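Local coordinates for protein malate dehydrogenase (Pyrococcus horikoshii, PDB 1V9N) that catalyses the NAD-dependent interconversion of (S)-malate and oxaloacetate as a homodimer of the LDH2/MDH2 oxidoreductase family, at residues I144-A156 against S256-N270. Sequence-based numbering, arbitrary orientation.
With NDP (NADPH dihydro-nicotinamide-adenine-dinucleotide phosphate), chain B.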
ATOM      1  N   ILE A 144      14.105   3.641  -6.270  1.00 16.38           N
ATOM      2  CA  ILE A 144      12.731   3.188  -6.085  1.00 14.64           C
ATOM      3  C   ILE A 144      11.870   4.437  -5.921  1.00 16.37           C
ATOM      4  O   ILE A 144      12.191   5.337  -5.137  1.00 17.09           O
ATOM      5  CB  ILE A 144      12.569   2.318  -4.823  1.00 16.49           C
ATOM      6  CG1 ILE A 144      13.362   1.015  -4.984  1.00 14.74           C
ATOM      7  CG2 ILE A 144      11.067   2.044  -4.568  1.00 13.21           C
ATOM      8  CD1 ILE A 144      13.340   0.121  -3.766  1.00 14.86           C
ATOM      9  N   GLY A 145      10.787   4.504  -6.675  1.00 13.93           N
ATOM     10  CA  GLY A 145       9.919   5.656  -6.581  1.00 14.88           C
ATOM     11  C   GLY A 145       8.521   5.250  -6.168  1.00 15.17           C
ATOM     12  O   GLY A 145       7.975   4.256  -6.662  1.00 12.03           O
ATOM     13  N   ILE A 146       7.959   6.011  -5.236  1.00 12.65           N
ATOM     14  CA  ILE A 146       6.601   5.776  -4.761  1.00 14.36           C
ATOM     15  C   ILE A 146       5.831   7.083  -4.861  1.00 14.38           C
ATOM     16  O   ILE A 146       6.333   8.142  -4.461  1.00 12.53           O
ATOM     17  CB  ILE A 146       6.567   5.319  -3.290  1.00 13.26           C
ATOM     18  CG1 ILE A 146       7.173   3.920  -3.162  1.00 14.21           C
ATOM     19  CG2 ILE A 146       5.126   5.336  -2.777  1.00 13.82           C
ATOM     20  CD1 ILE A 146       7.379   3.477  -1.730  1.00 16.27           C
ATOM     21  N   SER A 147       4.628   7.017  -5.420  1.00 13.57           N
ATOM     22  CA  SER A 147       3.798   8.203  -5.533  1.00 14.74           C
ATOM     23  C   SER A 147       2.342   7.877  -5.248  1.00 14.24           C
ATOM     24  O   SER A 147       1.857   6.805  -5.593  1.00 14.83           O
ATOM     25  CB  SER A 147       3.915   8.828  -6.919  1.00 16.57           C
ATOM     26  OG  SER A 147       3.199  10.051  -6.949  1.00 21.60           O
HETATM   27  N   MSE A 148       1.657   8.818  -4.606  1.00 13.78           N
HETATM   28  CA  MSE A 148       0.250   8.672  -4.262  1.00 14.93           C
HETATM   29  C   MSE A 148      -0.384  10.044  -4.393  1.00 16.43           C
HETATM   30  O   MSE A 148       0.315  11.067  -4.396  1.00 15.30           O
HETATM   31  CB  MSE A 148       0.075   8.230  -2.806  1.00 17.69           C
HETATM   32  CG  MSE A 148       0.742   6.933  -2.409  1.00 20.05           C
HETATM   33 SE   MSE A 148       0.635   6.720  -0.466  1.00 28.45          SE
HETATM   34  CE  MSE A 148       2.064   5.421  -0.254  1.00 19.72           C
ATOM     35  N   THR A 149      -1.709  10.058  -4.483  1.00 15.48           N
ATOM     36  CA  THR A 149      -2.465  11.295  -4.586  1.00 16.15           C
ATOM     37  C   THR A 149      -3.899  11.019  -4.152  1.00 16.86           C
ATOM     38  O   THR A 149      -4.414   9.918  -4.349  1.00 17.89           O
ATOM     39  CB  THR A 149      -2.491  11.829  -6.039  1.00 16.42           C
ATOM     40  OG1 THR A 149      -3.189  13.079  -6.074  1.00 16.36           O
ATOM     41  CG2 THR A 149      -3.199  10.839  -6.970  1.00 15.29           C
ATOM     42  N   ASN A 150      -4.541  12.003  -3.535  1.00 16.98           N
ATOM     43  CA  ASN A 150      -5.923  11.817  -3.150  1.00 16.98           C
ATOM     44  C   ASN A 150      -6.734  12.398  -4.305  1.00 19.18           C
ATOM     45  O   ASN A 150      -6.161  12.832  -5.315  1.00 19.03           O
ATOM     46  CB  ASN A 150      -6.235  12.509  -1.812  1.00 15.73           C
ATOM     47  CG  ASN A 150      -5.987  13.997  -1.838  1.00 15.83           C
ATOM     48  OD1 ASN A 150      -5.703  14.580  -2.883  1.00 20.25           O
ATOM     49  ND2 ASN A 150      -6.104  14.628  -0.679  1.00 18.38           N
ATOM     50  N   SER A 151      -8.054  12.393  -4.188  1.00 19.64           N
ATOM     51  CA  SER A 151      -8.877  12.912  -5.270  1.00 23.60           C
ATOM     52  C   SER A 151     -10.273  13.268  -4.796  1.00 25.24           C
ATOM     53  O   SER A 151     -10.544  13.307  -3.596  1.00 24.12           O
ATOM     54  CB  SER A 151      -8.966  11.874  -6.391  1.00 24.53           C
ATOM     55  OG  SER A 151      -9.617  10.698  -5.937  1.00 28.02           O
ATOM     56  N   ARG A 152     -11.157  13.532  -5.751  1.00 26.74           N
ATOM     57  CA  ARG A 152     -12.536  13.877  -5.438  1.00 27.42           C
ATOM     58  C   ARG A 152     -13.209  12.670  -4.807  1.00 26.88           C
ATOM     59  O   ARG A 152     -12.847  11.530  -5.096  1.00 26.61           O
ATOM     60  CB  ARG A 152     -13.288  14.269  -6.715  1.00 29.27           C
ATOM     61  CG  ARG A 152     -12.691  15.454  -7.442  1.00 34.87           C
ATOM     62  CD  ARG A 152     -13.536  15.872  -8.644  1.00 40.03           C
ATOM     63  NE  ARG A 152     -13.693  14.793  -9.616  1.00 44.03           N
ATOM     64  CZ  ARG A 152     -14.749  13.989  -9.683  1.00 46.23           C
ATOM     65  NH1 ARG A 152     -15.760  14.141  -8.834  1.00 48.25           N
ATOM     66  NH2 ARG A 152     -14.794  13.026 -10.596  1.00 46.25           N
ATOM     67  N   PRO A 153     -14.192  12.900  -3.926  1.00 27.06           N
ATOM     68  CA  PRO A 153     -14.885  11.775  -3.289  1.00 27.29           C
ATOM     69  C   PRO A 153     -15.687  10.982  -4.321  1.00 27.54           C
ATOM     70  O   PRO A 153     -16.542  11.535  -5.015  1.00 27.19           O
ATOM     71  CB  PRO A 153     -15.771  12.461  -2.249  1.00 27.58           C
ATOM     72  CG  PRO A 153     -16.054  13.800  -2.873  1.00 27.75           C
ATOM     73  CD  PRO A 153     -14.702  14.188  -3.426  1.00 26.98           C
ATOM     74  N   LEU A 154     -15.405   9.687  -4.419  1.00 27.73           N
ATOM     75  CA  LEU A 154     -16.080   8.821  -5.380  1.00 27.53           C
ATOM     76  C   LEU A 154     -16.331   7.423  -4.826  1.00 28.44           C
ATOM     77  O   LEU A 154     -17.114   6.663  -5.393  1.00 29.23           O
ATOM     78  CB  LEU A 154     -15.233   8.689  -6.652  1.00 28.71           C
ATOM     79  CG  LEU A 154     -15.045   9.886  -7.588  1.00 28.76           C
ATOM     80  CD1 LEU A 154     -13.684   9.804  -8.263  1.00 30.27           C
ATOM     81  CD2 LEU A 154     -16.157   9.908  -8.617  1.00 28.97           C
ATOM     82  N   VAL A 155     -15.673   7.088  -3.718  1.00 27.69           N
ATOM     83  CA  VAL A 155     -15.798   5.760  -3.124  1.00 26.82           C
ATOM     84  C   VAL A 155     -16.500   5.773  -1.770  1.00 28.17           C
ATOM     85  O   VAL A 155     -16.361   6.722  -0.997  1.00 27.90           O
ATOM     86  CB  VAL A 155     -14.399   5.104  -2.958  1.00 26.88           C
ATOM     87  CG1 VAL A 155     -14.537   3.646  -2.519  1.00 24.37           C
ATOM     88  CG2 VAL A 155     -13.629   5.198  -4.263  1.00 24.65           C
ATOM     89  N   ALA A 156     -17.255   4.713  -1.492  1.00 27.47           N
ATOM     90  CA  ALA A 156     -17.978   4.604  -0.230  1.00 28.22           C
ATOM     91  C   ALA A 156     -17.227   3.739   0.772  1.00 28.06           C
ATOM     92  O   ALA A 156     -16.760   2.648   0.442  1.00 28.21           O
ATOM     93  CB  ALA A 156     -19.370   4.022  -0.470  1.00 29.47           C
ATOM     94  N   SER A 256      -0.975  12.020   2.282  1.00 16.73           N
ATOM     95  CA  SER A 256      -1.078  13.147   1.369  1.00 19.22           C
ATOM     96  C   SER A 256      -1.794  14.361   1.957  1.00 19.72           C
ATOM     97  O   SER A 256      -1.181  15.391   2.207  1.00 22.47           O
ATOM     98  CB  SER A 256      -1.813  12.722   0.091  1.00 18.61           C
ATOM     99  OG  SER A 256      -1.137  11.666  -0.569  1.00 25.49           O
ATOM    100  N   GLY A 257      -3.100  14.225   2.168  1.00 19.24           N
ATOM    101  CA  GLY A 257      -3.902  15.327   2.667  1.00 17.42           C
ATOM    102  C   GLY A 257      -3.758  15.761   4.110  1.00 17.33           C
ATOM    103  O   GLY A 257      -3.651  16.961   4.380  1.00 19.26           O
ATOM    104  N   ILE A 258      -3.762  14.810   5.037  1.00 15.07           N
ATOM    105  CA  ILE A 258      -3.654  15.146   6.454  1.00 16.19           C
ATOM    106  C   ILE A 258      -2.251  15.614   6.861  1.00 16.50           C
ATOM    107  O   ILE A 258      -2.092  16.674   7.475  1.00 14.00           O
ATOM    108  CB  ILE A 258      -4.051  13.948   7.353  1.00 17.48           C
ATOM    109  CG1 ILE A 258      -5.435  13.422   6.958  1.00 19.43           C
ATOM    110  CG2 ILE A 258      -4.079  14.388   8.815  1.00 17.90           C
ATOM    111  CD1 ILE A 258      -6.549  14.462   7.083  1.00 19.00           C
ATOM    112  N   LEU A 259      -1.237  14.828   6.513  1.00 14.30           N
ATOM    113  CA  LEU A 259       0.141  15.162   6.869  1.00 15.65           C
ATOM    114  C   LEU A 259       0.654  16.474   6.282  1.00 15.66           C
ATOM    115  O   LEU A 259       1.491  17.147   6.886  1.00 17.74           O
ATOM    116  CB  LEU A 259       1.070  14.020   6.451  1.00 14.34           C
ATOM    117  CG  LEU A 259       2.562  14.160   6.764  1.00 16.04           C
ATOM    118  CD1 LEU A 259       2.778  14.304   8.277  1.00 12.40           C
ATOM    119  CD2 LEU A 259       3.294  12.934   6.225  1.00 11.60           C
ATOM    120  N   SER A 260       0.157  16.843   5.107  1.00 15.46           N
ATOM    121  CA  SER A 260       0.601  18.064   4.448  1.00 16.67           C
ATOM    122  C   SER A 260      -0.105  19.322   4.938  1.00 18.34           C
ATOM    123  O   SER A 260       0.298  20.435   4.599  1.00 19.94           O
ATOM    124  CB  SER A 260       0.371  17.956   2.944  1.00 16.98           C
ATOM    125  OG  SER A 260      -1.022  17.987   2.666  1.00 15.81           O
ATOM    126  N   GLY A 261      -1.152  19.150   5.729  1.00 18.34           N
ATOM    127  CA  GLY A 261      -1.905  20.305   6.180  1.00 20.88           C
ATOM    128  C   GLY A 261      -2.825  20.743   5.050  1.00 21.17           C
ATOM    129  O   GLY A 261      -3.319  21.870   5.030  1.00 21.91           O
ATOM    130  N   GLY A 262      -3.029  19.850   4.082  1.00 20.43           N
ATOM    131  CA  GLY A 262      -3.913  20.142   2.966  1.00 20.43           C
ATOM    132  C   GLY A 262      -5.326  19.736   3.349  1.00 21.73           C
ATOM    133  O   GLY A 262      -5.900  20.301   4.274  1.00 20.72           O
ATOM    134  N   THR A 263      -5.902  18.772   2.639  1.00 21.01           N
ATOM    135  CA  THR A 263      -7.241  18.300   2.980  1.00 21.38           C
ATOM    136  C   THR A 263      -7.439  16.888   2.446  1.00 21.80           C
ATOM    137  O   THR A 263      -6.673  16.430   1.596  1.00 20.56           O
ATOM    138  CB  THR A 263      -8.349  19.235   2.416  1.00 22.41           C
ATOM    139  OG1 THR A 263      -9.588  18.940   3.070  1.00 24.51           O
ATOM    140  CG2 THR A 263      -8.532  19.036   0.919  1.00 22.20           C
ATOM    141  N   TRP A 264      -8.456  16.190   2.942  1.00 21.13           N
ATOM    142  CA  TRP A 264      -8.697  14.841   2.466  1.00 19.70           C
ATOM    143  C   TRP A 264      -9.763  14.802   1.370  1.00 21.80           C
ATOM    144  O   TRP A 264     -10.464  15.786   1.129  1.00 21.80           O
ATOM    145  CB  TRP A 264      -9.036  13.900   3.636  1.00 19.77           C
ATOM    146  CG  TRP A 264     -10.246  14.264   4.435  1.00 19.95           C
ATOM    147  CD1 TRP A 264     -10.397  15.344   5.243  1.00 18.36           C
ATOM    148  CD2 TRP A 264     -11.475  13.531   4.502  1.00 17.24           C
ATOM    149  NE1 TRP A 264     -11.646  15.334   5.816  1.00 19.19           N
ATOM    150  CE2 TRP A 264     -12.329  14.230   5.378  1.00 19.20           C
ATOM    151  CE3 TRP A 264     -11.933  12.346   3.911  1.00 18.81           C
ATOM    152  CZ2 TRP A 264     -13.624  13.788   5.677  1.00 17.01           C
ATOM    153  CZ3 TRP A 264     -13.222  11.904   4.209  1.00 18.14           C
ATOM    154  CH2 TRP A 264     -14.049  12.625   5.087  1.00 19.20           C
ATOM    155  N   SER A 265      -9.852  13.662   0.695  1.00 22.07           N
ATOM    156  CA  SER A 265     -10.763  13.453  -0.426  1.00 24.20           C
ATOM    157  C   SER A 265     -12.127  14.135  -0.412  1.00 24.86           C
ATOM    158  O   SER A 265     -12.498  14.809  -1.377  1.00 22.90           O
ATOM    159  CB  SER A 265     -10.949  11.957  -0.645  1.00 24.65           C
ATOM    160  OG  SER A 265      -9.701  11.373  -0.965  1.00 29.19           O
ATOM    161  N   LYS A 266     -12.872  13.958   0.670  1.00 24.26           N
ATOM    162  CA  LYS A 266     -14.194  14.550   0.775  1.00 24.13           C
ATOM    163  C   LYS A 266     -14.215  16.032   0.405  1.00 24.03           C
ATOM    164  O   LYS A 266     -15.181  16.516  -0.179  1.00 23.35           O
ATOM    165  CB  LYS A 266     -14.737  14.362   2.195  1.00 24.86           C
ATOM    166  CG  LYS A 266     -16.142  14.907   2.393  1.00 25.44           C
ATOM    167  CD  LYS A 266     -16.594  14.749   3.831  1.00 27.50           C
ATOM    168  CE  LYS A 266     -17.938  15.439   4.062  1.00 28.05           C
ATOM    169  NZ  LYS A 266     -18.362  15.333   5.486  1.00 28.44           N
ATOM    170  N   TYR A 267     -13.140  16.748   0.725  1.00 23.41           N
ATOM    171  CA  TYR A 267     -13.083  18.175   0.445  1.00 23.10           C
ATOM    172  C   TYR A 267     -12.279  18.607  -0.774  1.00 23.19           C
ATOM    173  O   TYR A 267     -12.082  19.800  -0.999  1.00 23.30           O
ATOM    174  CB  TYR A 267     -12.604  18.908   1.699  1.00 24.95           C
ATOM    175  CG  TYR A 267     -13.581  18.739   2.839  1.00 26.67           C
ATOM    176  CD1 TYR A 267     -14.756  19.486   2.888  1.00 27.40           C
ATOM    177  CD2 TYR A 267     -13.374  17.771   3.823  1.00 27.14           C
ATOM    178  CE1 TYR A 267     -15.708  19.271   3.887  1.00 29.69           C
ATOM    179  CE2 TYR A 267     -14.318  17.545   4.825  1.00 27.43           C
ATOM    180  CZ  TYR A 267     -15.481  18.296   4.850  1.00 29.11           C
ATOM    181  OH  TYR A 267     -16.422  18.070   5.827  1.00 28.39           O
ATOM    182  N   VAL A 268     -11.826  17.642  -1.565  1.00 21.88           N
ATOM    183  CA  VAL A 268     -11.078  17.946  -2.778  1.00 21.24           C
ATOM    184  C   VAL A 268     -12.100  18.372  -3.841  1.00 23.19           C
ATOM    185  O   VAL A 268     -13.057  17.646  -4.106  1.00 22.39           O
ATOM    186  CB  VAL A 268     -10.300  16.698  -3.278  1.00 21.52           C
ATOM    187  CG1 VAL A 268      -9.663  16.977  -4.633  1.00 17.97           C
ATOM    188  CG2 VAL A 268      -9.232  16.306  -2.254  1.00 19.80           C
ATOM    189  N   LYS A 269     -11.894  19.545  -4.437  1.00 24.65           N
ATOM    190  CA  LYS A 269     -12.800  20.082  -5.459  1.00 25.28           C
ATOM    191  C   LYS A 269     -12.336  19.757  -6.874  1.00 25.57           C
ATOM    192  O   LYS A 269     -11.190  19.351  -7.089  1.00 25.27           O
ATOM    193  CB  LYS A 269     -12.892  21.609  -5.351  1.00 26.17           C
ATOM    194  CG  LYS A 269     -13.258  22.168  -3.991  1.00 27.68           C
ATOM    195  CD  LYS A 269     -13.232  23.694  -4.067  1.00 28.44           C
ATOM    196  CE  LYS A 269     -13.343  24.348  -2.704  1.00 34.81           C
ATOM    197  NZ  LYS A 269     -13.200  25.837  -2.808  1.00 37.05           N
ATOM    198  N   ASN A 270     -13.228  19.960  -7.841  1.00 27.27           N
ATOM    199  CA  ASN A 270     -12.900  19.714  -9.243  1.00 28.18           C
ATOM    200  C   ASN A 270     -11.836  20.717  -9.669  1.00 24.48           C
ATOM    201  O   ASN A 270     -11.694  21.774  -9.060  1.00 21.20           O
ATOM    202  CB  ASN A 270     -14.140  19.870 -10.126  1.00 33.57           C
ATOM    203  CG  ASN A 270     -15.216  18.853  -9.803  1.00 39.66           C
ATOM    204  OD1 ASN A 270     -15.868  18.928  -8.758  1.00 45.10           O
ATOM    205  ND2 ASN A 270     -15.402  17.886 -10.695  1.00 41.96           N
TER
HETATM  206  PA  NDP B 401      -5.228  -1.326 -13.569  1.00 27.15           P
HETATM  207  O1A NDP B 401      -5.272  -1.011 -14.976  1.00 29.38           O
HETATM  208  O2A NDP B 401      -6.156  -2.316 -12.916  1.00 28.04           O
HETATM  209  O5B NDP B 401      -3.680  -1.749 -13.227  1.00 28.10           O
HETATM  210  C5B NDP B 401      -3.276  -2.098 -11.890  1.00 26.61           C
HETATM  211  C4B NDP B 401      -1.766  -2.390 -11.979  1.00 25.06           C
HETATM  212  O4B NDP B 401      -1.683  -3.814 -12.168  1.00 26.29           O
HETATM  213  C3B NDP B 401      -0.980  -1.774 -13.104  1.00 25.38           C
HETATM  214  O3B NDP B 401       0.335  -1.412 -12.584  1.00 21.60           O
HETATM  215  C2B NDP B 401      -0.861  -2.808 -14.167  1.00 23.71           C
HETATM  216  O2B NDP B 401       0.247  -2.704 -15.077  1.00 23.34           O
HETATM  217  C1B NDP B 401      -0.917  -4.059 -13.346  1.00 25.55           C
HETATM  218  N9A NDP B 401      -1.578  -5.220 -14.005  1.00 29.54           N
HETATM  219  C8A NDP B 401      -2.721  -5.247 -14.854  1.00 29.06           C
HETATM  220  N7A NDP B 401      -3.011  -6.476 -15.215  1.00 30.72           N
HETATM  221  C5A NDP B 401      -2.084  -7.286 -14.624  1.00 30.65           C
HETATM  222  C6A NDP B 401      -1.841  -8.696 -14.601  1.00 31.23           C
HETATM  223  N6A NDP B 401      -2.643  -9.527 -15.277  1.00 31.29           N
HETATM  224  N1A NDP B 401      -0.781  -9.200 -13.878  1.00 30.98           N
HETATM  225  C2A NDP B 401       0.044  -8.356 -13.177  1.00 29.37           C
HETATM  226  N3A NDP B 401      -0.103  -7.016 -13.132  1.00 28.90           N
HETATM  227  C4A NDP B 401      -1.194  -6.536 -13.882  1.00 30.06           C
HETATM  228  O3  NDP B 401      -5.276  -0.055 -12.646  1.00 29.05           O
HETATM  229  PN  NDP B 401      -6.286   1.113 -12.282  1.00 28.90           P
HETATM  230  O1N NDP B 401      -6.519   0.984 -10.847  1.00 27.75           O
HETATM  231  O2N NDP B 401      -7.442   0.856 -13.207  1.00 31.25           O
HETATM  232  O5D NDP B 401      -5.428   2.391 -12.684  1.00 27.80           O
HETATM  233  C5D NDP B 401      -5.985   3.510 -13.430  1.00 29.72           C
HETATM  234  C4D NDP B 401      -4.888   4.619 -13.663  1.00 28.48           C
HETATM  235  O4D NDP B 401      -5.455   5.843 -13.230  1.00 29.86           O
HETATM  236  C3D NDP B 401      -3.564   4.478 -12.872  1.00 27.84           C
HETATM  237  O3D NDP B 401      -2.484   4.809 -13.754  1.00 27.28           O
HETATM  238  C2D NDP B 401      -3.699   5.417 -11.685  1.00 27.69           C
HETATM  239  O2D NDP B 401      -2.440   5.880 -11.244  1.00 24.57           O
HETATM  240  C1D NDP B 401      -4.629   6.509 -12.273  1.00 27.73           C
HETATM  241  N1N NDP B 401      -5.502   7.173 -11.268  1.00 25.33           N
HETATM  242  C2N NDP B 401      -5.264   8.557 -11.040  1.00 24.99           C
HETATM  243  C3N NDP B 401      -6.121   9.217 -10.066  1.00 25.12           C
HETATM  244  C7N NDP B 401      -5.933  10.646  -9.794  1.00 24.05           C
HETATM  245  O7N NDP B 401      -6.625  11.277  -8.985  1.00 24.91           O
HETATM  246  N7N NDP B 401      -4.961  11.347 -10.438  1.00 24.05           N
HETATM  247  C4N NDP B 401      -7.131   8.444  -9.416  1.00 27.27           C
HETATM  248  C5N NDP B 401      -7.341   7.092  -9.650  1.00 26.71           C
HETATM  249  C6N NDP B 401      -6.529   6.449 -10.582  1.00 26.04           C
HETATM  250  P2B NDP B 401       0.193  -2.132 -16.521  1.00 26.07           P
HETATM  251  O1X NDP B 401       1.036  -3.084 -17.262  1.00 25.43           O
HETATM  252  O2X NDP B 401       0.771  -0.753 -16.545  1.00 24.13           O
HETATM  253  O3X NDP B 401      -1.247  -2.130 -17.023  1.00 24.43           O
HETATM  254  O   HOH W   1     -16.319  16.423  -6.757  1.00 49.84           O
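At the nicotinamide end of the cofactor pocket, residues 150-153, which follow strand 144-149 of the mixed sheet, pack on the turn that follows helix 242-258. Asn-150 and Ser-265 meet first, Asn-150 CB lying 3.7 Å from Ser-265 OG. A chi1 of 59° sets Asn-150 CG astride N and C of its own backbone, and the amide meets the turn: Asn-150 ND2 bonds to Asp-253 of the helix and sits 3.0 Å from Thr-263 O, while OD1 takes the backbone N-H of Cys-279. The two hydrogen bonds, one at each end of the buried amide, probably fix its rotation. Asp-253 also bonds to Ser-265 OG, tying the turn to its own helix.

Next along the chain, Ser-151 presents its carbonyl to the turn. Ser-151 O receives a CA-H...O contact from Ser-265 CA (3.2 Å) and is flanked by Val-268 CB, while Val-268 CG2 leans on the Asn-150 amide. The side chain of Ser-151 serves the other side, its CB 3.5 Å from O7N of the NADPH carboxamide. Pro-153 rests its ring on the turn, Pro-153 CD coming within 3.1 Å of Ser-265 O.

Arg-152, bent at chi3 (-59°), lays its guanidinium nearly parallel to the Asn-270 amide, the planes 17° apart. Asn-270 ND2 lies over one guanidinium face, and a water in the guanidinium plane accepts from Arg-152 NH1 and donates to Asn-270 OD1. An alanine here would take away both the guanidinium and the donor to the water, and is likely to leave the Asn-270 amide free to turn. The closest approach of the two side chains is Arg-152 CD to Asn-270 ND2, 3.4 Å.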